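Local structure of probable acetyltransferase (Agrobacterium tumefaciens, 2GE3) at residues His120-Val126 and Ser161-Ile167. The protein probably transfers the acetyl group of acetyl coenzyme A to a substrate, as a member of the GNAT acetyltransferase family. Residues are numbered along the deposited sequence; the frame is centred on the assembly and turned at random.
With ACO (acetyl coenzyme *a), chain E.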
ATOM      1  N   HIS A 120      -9.253 -12.190  -6.528  1.00 28.79           N
ATOM      2  CA  HIS A 120     -10.220 -11.448  -7.362  1.00 29.81           C
ATOM      3  C   HIS A 120      -9.532 -10.272  -8.118  1.00 27.78           C
ATOM      4  O   HIS A 120      -9.818  -9.968  -9.326  1.00 27.18           O
ATOM      5  CB  HIS A 120     -11.418 -10.972  -6.432  1.00 28.94           C
ATOM      6  CG  HIS A 120     -12.399 -10.054  -7.091  1.00 31.70           C
ATOM      7  ND1 HIS A 120     -13.385 -10.496  -7.951  1.00 30.72           N
ATOM      8  CD2 HIS A 120     -12.562  -8.714  -6.986  1.00 29.74           C
ATOM      9  CE1 HIS A 120     -14.116  -9.474  -8.337  1.00 28.67           C
ATOM     10  NE2 HIS A 120     -13.650  -8.381  -7.753  1.00 28.34           N
ATOM     11  N   ARG A 121      -8.649  -9.615  -7.371  1.00 25.50           N
ATOM     12  CA  ARG A 121      -8.065  -8.325  -7.762  1.00 25.38           C
ATOM     13  C   ARG A 121      -6.538  -8.313  -7.684  1.00 24.16           C
ATOM     14  O   ARG A 121      -5.971  -8.726  -6.682  1.00 25.97           O
ATOM     15  CB  ARG A 121      -8.726  -7.184  -6.994  1.00 24.92           C
ATOM     16  CG  ARG A 121      -8.140  -5.778  -7.271  1.00 22.01           C
ATOM     17  CD  ARG A 121      -8.836  -4.831  -6.313  1.00 23.54           C
ATOM     18  NE  ARG A 121      -7.973  -3.659  -6.269  1.00 25.95           N
ATOM     19  CZ  ARG A 121      -7.995  -2.692  -7.201  1.00 28.23           C
ATOM     20  NH1 ARG A 121      -8.905  -2.693  -8.209  1.00 23.20           N
ATOM     21  NH2 ARG A 121      -7.102  -1.730  -7.127  1.00 21.76           N
ATOM     22  N   ILE A 122      -5.911  -8.032  -8.829  1.00 22.81           N
ATOM     23  CA  ILE A 122      -4.487  -7.804  -8.946  1.00 23.57           C
ATOM     24  C   ILE A 122      -4.170  -6.296  -9.215  1.00 24.54           C
ATOM     25  O   ILE A 122      -4.668  -5.712 -10.129  1.00 22.85           O
ATOM     26  CB  ILE A 122      -3.763  -8.687  -9.961  1.00 22.36           C
ATOM     27  CG1 ILE A 122      -4.165 -10.141  -9.857  1.00 24.11           C
ATOM     28  CG2 ILE A 122      -2.206  -8.495  -9.796  1.00 25.31           C
ATOM     29  CD1 ILE A 122      -4.043 -10.775  -8.403  1.00 21.82           C
ATOM     30  N   GLU A 123      -3.340  -5.697  -8.360  1.00 25.55           N
ATOM     31  CA  GLU A 123      -3.049  -4.286  -8.465  1.00 27.86           C
ATOM     32  C   GLU A 123      -1.548  -4.050  -8.517  1.00 25.00           C
ATOM     33  O   GLU A 123      -0.775  -4.931  -8.170  1.00 25.15           O
ATOM     34  CB  GLU A 123      -3.767  -3.482  -7.341  1.00 26.95           C
ATOM     35  CG  GLU A 123      -3.097  -3.528  -6.026  1.00 32.68           C
ATOM     36  CD  GLU A 123      -3.967  -2.934  -4.791  1.00 37.55           C
ATOM     37  OE1 GLU A 123      -3.248  -2.438  -3.893  1.00 45.05           O
ATOM     38  OE2 GLU A 123      -5.261  -2.917  -4.730  1.00 44.66           O
ATOM     39  N   LEU A 124      -1.172  -2.911  -9.090  1.00 25.03           N
ATOM     40  CA  LEU A 124       0.215  -2.517  -9.354  1.00 25.16           C
ATOM     41  C   LEU A 124       0.309  -1.015  -9.413  1.00 26.79           C
ATOM     42  O   LEU A 124      -0.691  -0.280  -9.624  1.00 27.44           O
ATOM     43  CB  LEU A 124       0.785  -3.204 -10.624  1.00 24.98           C
ATOM     44  CG  LEU A 124       0.242  -2.985 -12.015  1.00 24.24           C
ATOM     45  CD1 LEU A 124       0.592  -1.515 -12.581  1.00 22.16           C
ATOM     46  CD2 LEU A 124       0.728  -4.094 -12.915  1.00 23.18           C
ATOM     47  N   SER A 125       1.500  -0.536  -9.129  1.00 28.70           N
ATOM     48  CA  SER A 125       1.861   0.873  -9.301  1.00 29.56           C
ATOM     49  C   SER A 125       3.020   0.955 -10.273  1.00 28.23           C
ATOM     50  O   SER A 125       3.920   0.165 -10.152  1.00 29.43           O
ATOM     51  CB  SER A 125       2.319   1.407  -7.961  1.00 29.52           C
ATOM     52  OG  SER A 125       1.085   1.734  -7.275  1.00 42.23           O
ATOM     53  N   VAL A 126       3.003   1.889 -11.215  1.00 25.14           N
ATOM     54  CA  VAL A 126       4.060   2.038 -12.184  1.00 24.38           C
ATOM     55  C   VAL A 126       4.448   3.524 -12.360  1.00 26.25           C
ATOM     56  O   VAL A 126       3.567   4.396 -12.361  1.00 26.06           O
ATOM     57  CB  VAL A 126       3.646   1.345 -13.539  1.00 23.78           C
ATOM     58  CG1 VAL A 126       2.354   2.016 -14.164  1.00 17.49           C
ATOM     59  CG2 VAL A 126       4.735   1.313 -14.491  1.00 20.30           C
ATOM     60  N   SER A 161       3.152   8.407 -10.237  1.00 25.84           N
ATOM     61  CA  SER A 161       2.966   6.961 -10.308  1.00 27.48           C
ATOM     62  C   SER A 161       1.538   6.733 -10.856  1.00 25.37           C
ATOM     63  O   SER A 161       0.649   7.504 -10.586  1.00 25.46           O
ATOM     64  CB  SER A 161       3.089   6.353  -8.897  1.00 26.97           C
ATOM     65  OG  SER A 161       3.545   5.040  -9.040  1.00 36.76           O
ATOM     66  N   LEU A 162       1.343   5.700 -11.641  1.00 25.00           N
ATOM     67  CA  LEU A 162       0.017   5.318 -12.140  1.00 23.60           C
ATOM     68  C   LEU A 162      -0.390   4.084 -11.464  1.00 23.24           C
ATOM     69  O   LEU A 162       0.382   3.100 -11.392  1.00 22.61           O
ATOM     70  CB  LEU A 162       0.042   5.016 -13.643  1.00 21.86           C
ATOM     71  CG  LEU A 162       0.578   6.156 -14.540  1.00 19.39           C
ATOM     72  CD1 LEU A 162       0.498   5.826 -16.043  1.00 19.17           C
ATOM     73  CD2 LEU A 162      -0.053   7.547 -14.250  1.00 19.97           C
ATOM     74  N   ASN A 163      -1.623   4.092 -11.009  1.00 22.93           N
ATOM     75  CA  ASN A 163      -2.202   2.860 -10.413  1.00 23.73           C
ATOM     76  C   ASN A 163      -3.013   2.143 -11.411  1.00 23.04           C
ATOM     77  O   ASN A 163      -3.784   2.759 -12.101  1.00 23.37           O
ATOM     78  CB  ASN A 163      -3.132   3.208  -9.242  1.00 25.48           C
ATOM     79  CG  ASN A 163      -2.352   3.775  -8.110  1.00 29.56           C
ATOM     80  OD1 ASN A 163      -1.449   3.126  -7.694  1.00 33.30           O
ATOM     81  ND2 ASN A 163      -2.606   5.030  -7.706  1.00 33.45           N
HETATM   82  N   MSE A 164      -2.895   0.839 -11.441  1.00 22.81           N
HETATM   83  CA  MSE A 164      -3.578   0.061 -12.464  1.00 25.93           C
HETATM   84  C   MSE A 164      -4.027  -1.197 -11.746  1.00 24.80           C
HETATM   85  O   MSE A 164      -3.443  -1.548 -10.741  1.00 25.20           O
HETATM   86  CB  MSE A 164      -2.627  -0.268 -13.609  1.00 23.76           C
HETATM   87  CG  MSE A 164      -1.980   1.052 -14.290  1.00 24.63           C
HETATM   88 SE   MSE A 164      -0.983   0.339 -15.854  1.00 39.00          SE
HETATM   89  CE  MSE A 164      -2.602  -0.064 -17.049  1.00 21.18           C
ATOM     90  N   ALA A 165      -5.048  -1.857 -12.270  1.00 23.89           N
ATOM     91  CA  ALA A 165      -5.550  -3.080 -11.692  1.00 25.73           C
ATOM     92  C   ALA A 165      -6.258  -3.987 -12.728  1.00 24.45           C
ATOM     93  O   ALA A 165      -6.788  -3.518 -13.772  1.00 23.98           O
ATOM     94  CB  ALA A 165      -6.453  -2.783 -10.506  1.00 24.61           C
ATOM     95  N   ILE A 166      -6.260  -5.274 -12.430  1.00 23.92           N
ATOM     96  CA  ILE A 166      -7.057  -6.234 -13.200  1.00 25.85           C
ATOM     97  C   ILE A 166      -8.006  -6.959 -12.283  1.00 25.95           C
ATOM     98  O   ILE A 166      -7.664  -7.250 -11.148  1.00 26.24           O
ATOM     99  CB  ILE A 166      -6.124  -7.218 -14.026  1.00 25.36           C
ATOM    100  CG1 ILE A 166      -6.824  -7.807 -15.251  1.00 29.64           C
ATOM    101  CG2 ILE A 166      -5.446  -8.245 -13.087  1.00 27.81           C
ATOM    102  CD1 ILE A 166      -5.756  -8.417 -16.326  1.00 29.36           C
ATOM    103  N   ILE A 167      -9.227  -7.232 -12.754  1.00 28.21           N
ATOM    104  CA  ILE A 167     -10.212  -7.971 -11.950  1.00 28.84           C
ATOM    105  C   ILE A 167     -10.539  -9.258 -12.720  1.00 29.54           C
ATOM    106  O   ILE A 167     -10.829  -9.198 -13.934  1.00 26.29           O
ATOM    107  CB  ILE A 167     -11.474  -7.152 -11.534  1.00 29.59           C
ATOM    108  CG1 ILE A 167     -11.185  -6.246 -10.331  1.00 31.20           C
ATOM    109  CG2 ILE A 167     -12.697  -8.072 -11.131  1.00 27.11           C
ATOM    110  CD1 ILE A 167     -11.553  -4.989 -10.643  1.00 34.38           C
TER
HETATM  111  N1A ACO E1301       7.281   2.723 -25.260  1.00 27.30           N
HETATM  112  C2A ACO E1301       6.102   2.192 -25.587  1.00 26.45           C
HETATM  113  N3A ACO E1301       5.963   0.863 -25.735  1.00 28.57           N
HETATM  114  C4A ACO E1301       7.025   0.031 -25.588  1.00 24.63           C
HETATM  115  C5A ACO E1301       8.314   0.536 -25.217  1.00 27.84           C
HETATM  116  C6A ACO E1301       8.413   1.982 -25.059  1.00 28.23           C
HETATM  117  N6A ACO E1301       9.663   2.476 -24.677  1.00 27.35           N
HETATM  118  N7A ACO E1301       9.214  -0.527 -25.189  1.00 25.35           N
HETATM  119  C8A ACO E1301       8.547  -1.651 -25.455  1.00 23.91           C
HETATM  120  N9A ACO E1301       7.260  -1.302 -25.724  1.00 27.10           N
HETATM  121  C1B ACO E1301       6.217  -2.251 -26.019  1.00 26.83           C
HETATM  122  C2B ACO E1301       6.594  -3.406 -26.931  1.00 28.46           C
HETATM  123  O2B ACO E1301       6.263  -2.968 -28.267  1.00 29.50           O
HETATM  124  C3B ACO E1301       5.634  -4.435 -26.318  1.00 32.14           C
HETATM  125  O3B ACO E1301       4.293  -4.093 -26.701  1.00 39.90           O
HETATM  126  P3B ACO E1301       3.505  -4.609 -28.045  1.00 43.51           P
HETATM  127  O7A ACO E1301       4.113  -4.043 -29.323  1.00 49.48           O
HETATM  128  O8A ACO E1301       2.174  -3.930 -27.715  1.00 46.38           O
HETATM  129  O9A ACO E1301       3.742  -6.082 -28.078  1.00 45.26           O
HETATM  130  C4B ACO E1301       5.639  -4.183 -24.809  1.00 29.90           C
HETATM  131  O4B ACO E1301       5.908  -2.791 -24.702  1.00 28.96           O
HETATM  132  C5B ACO E1301       6.787  -4.957 -24.102  1.00 29.70           C
HETATM  133  O5B ACO E1301       6.402  -6.319 -24.002  1.00 21.21           O
HETATM  134  P1A ACO E1301       7.323  -7.466 -23.525  1.00 26.44           P
HETATM  135  O1A ACO E1301       6.358  -8.524 -23.142  1.00 29.36           O
HETATM  136  O2A ACO E1301       8.276  -7.515 -24.700  1.00 29.82           O
HETATM  137  O3A ACO E1301       7.989  -6.778 -22.214  1.00 24.09           O
HETATM  138  P2A ACO E1301       9.299  -7.124 -21.433  1.00 25.95           P
HETATM  139  O4A ACO E1301       9.862  -8.502 -21.589  1.00 28.81           O
HETATM  140  O5A ACO E1301      10.216  -5.980 -21.771  1.00 23.99           O
HETATM  141  O6A ACO E1301       8.767  -6.993 -19.881  1.00 24.13           O
HETATM  142  CBP ACO E1301       9.039  -5.227 -18.212  1.00 26.35           C
HETATM  143  CCP ACO E1301       8.256  -5.717 -19.442  1.00 20.44           C
HETATM  144  CDP ACO E1301       8.547  -3.773 -17.909  1.00 19.66           C
HETATM  145  CEP ACO E1301       8.824  -6.146 -17.010  1.00 22.53           C
HETATM  146  CAP ACO E1301      10.607  -5.274 -18.418  1.00 25.06           C
HETATM  147  OAP ACO E1301      10.865  -4.458 -19.534  1.00 23.00           O
HETATM  148  C9P ACO E1301      11.514  -4.795 -17.318  1.00 24.39           C
HETATM  149  O9P ACO E1301      11.910  -5.589 -16.465  1.00 26.41           O
HETATM  150  N8P ACO E1301      11.898  -3.503 -17.301  1.00 22.09           N
HETATM  151  C7P ACO E1301      12.695  -3.016 -16.151  1.00 18.57           C
HETATM  152  C6P ACO E1301      12.017  -3.188 -14.808  1.00 19.76           C
HETATM  153  C5P ACO E1301      10.572  -2.769 -14.681  1.00 19.64           C
HETATM  154  O5P ACO E1301      10.108  -1.787 -15.252  1.00 23.36           O
HETATM  155  N4P ACO E1301       9.827  -3.503 -13.843  1.00 24.43           N
HETATM  156  C3P ACO E1301       8.381  -3.427 -13.873  1.00 29.40           C
HETATM  157  C2P ACO E1301       7.945  -2.071 -13.373  1.00 42.06           C
HETATM  158  S1P ACO E1301       8.296  -1.924 -11.638  1.00 51.74           S
HETATM  159  C   ACO E1301       6.896  -1.018 -11.743  1.00 46.42           C
HETATM  160  O   ACO E1301       6.147  -1.253 -12.653  1.00 44.11           O
HETATM  161  CH3 ACO E1301       6.659  -0.051 -10.610  1.00 47.99           C
HETATM  162  O   HOH W   1      -1.713   0.527  -6.898  1.00 36.80           O
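Arg121 runs out with CG anti to the backbone N (chi1 177°) and stays extended to NE, and a turn at chi4 (82°) then sets the guanidinium with one face over the methyl of Ala165; NH1 is 3.4 Å from Ala165 CB. Glu123 has CG between its backbone N and carbonyl carbon (chi1 80°), and its carboxylate meets the guanidinium at the edge. Arg121 NE and NH2 both donate to Glu123 OE2, NE at 3.2 Å in a salt bridge. NE meets the anti lone pair of that oxygen, and NH2 comes from above the carboxylate plane. Glu145 takes a further salt bridge from NH2, and Arg83 pairs with Glu123 OE1.

The backbones are antiparallel neighbours in the central sheet of the GNAT fold. Ile122, Leu124 and Val126 form the hydrogen-bonded pairs with Ile166, Met164 and Leu162. The shortest bond is Leu162 N to Val126 O, 2.7 Å. On the face of these residues, Leu124 CD1 rests against CB of selenomethionine Met164 at 3.6 Å, and the two side chains run alongside each other. Val126 CG1 touches both Leu162 CB and Met164 SE. Helix 131-140 packs on Leu124, Val126 and Leu162. Val126 CG2 lies 3.5 Å from the acetyl oxygen O of acetyl coenzyme A.

On the Arg121 face, one water donates to Leu124 O and to Asn163 OD1, tying the strands together beside Ser125. Ile167 CG2 sits over one face of the His120 ring, 3.4 Å from CE1. His120 NE2 is hydrogen-bonded to Asp150 OD2 of the second subunit, and the ring stacks on Tyr158 of that subunit.

The two faces therefore differ in chemistry. The apolar one packs on a helix and reaches the cofactor's acetyl group. The other carries linked charges, with Arg121 beside the second subunit. Arg121 and Arg83 on the Glu123 carboxylate would favour its charged form.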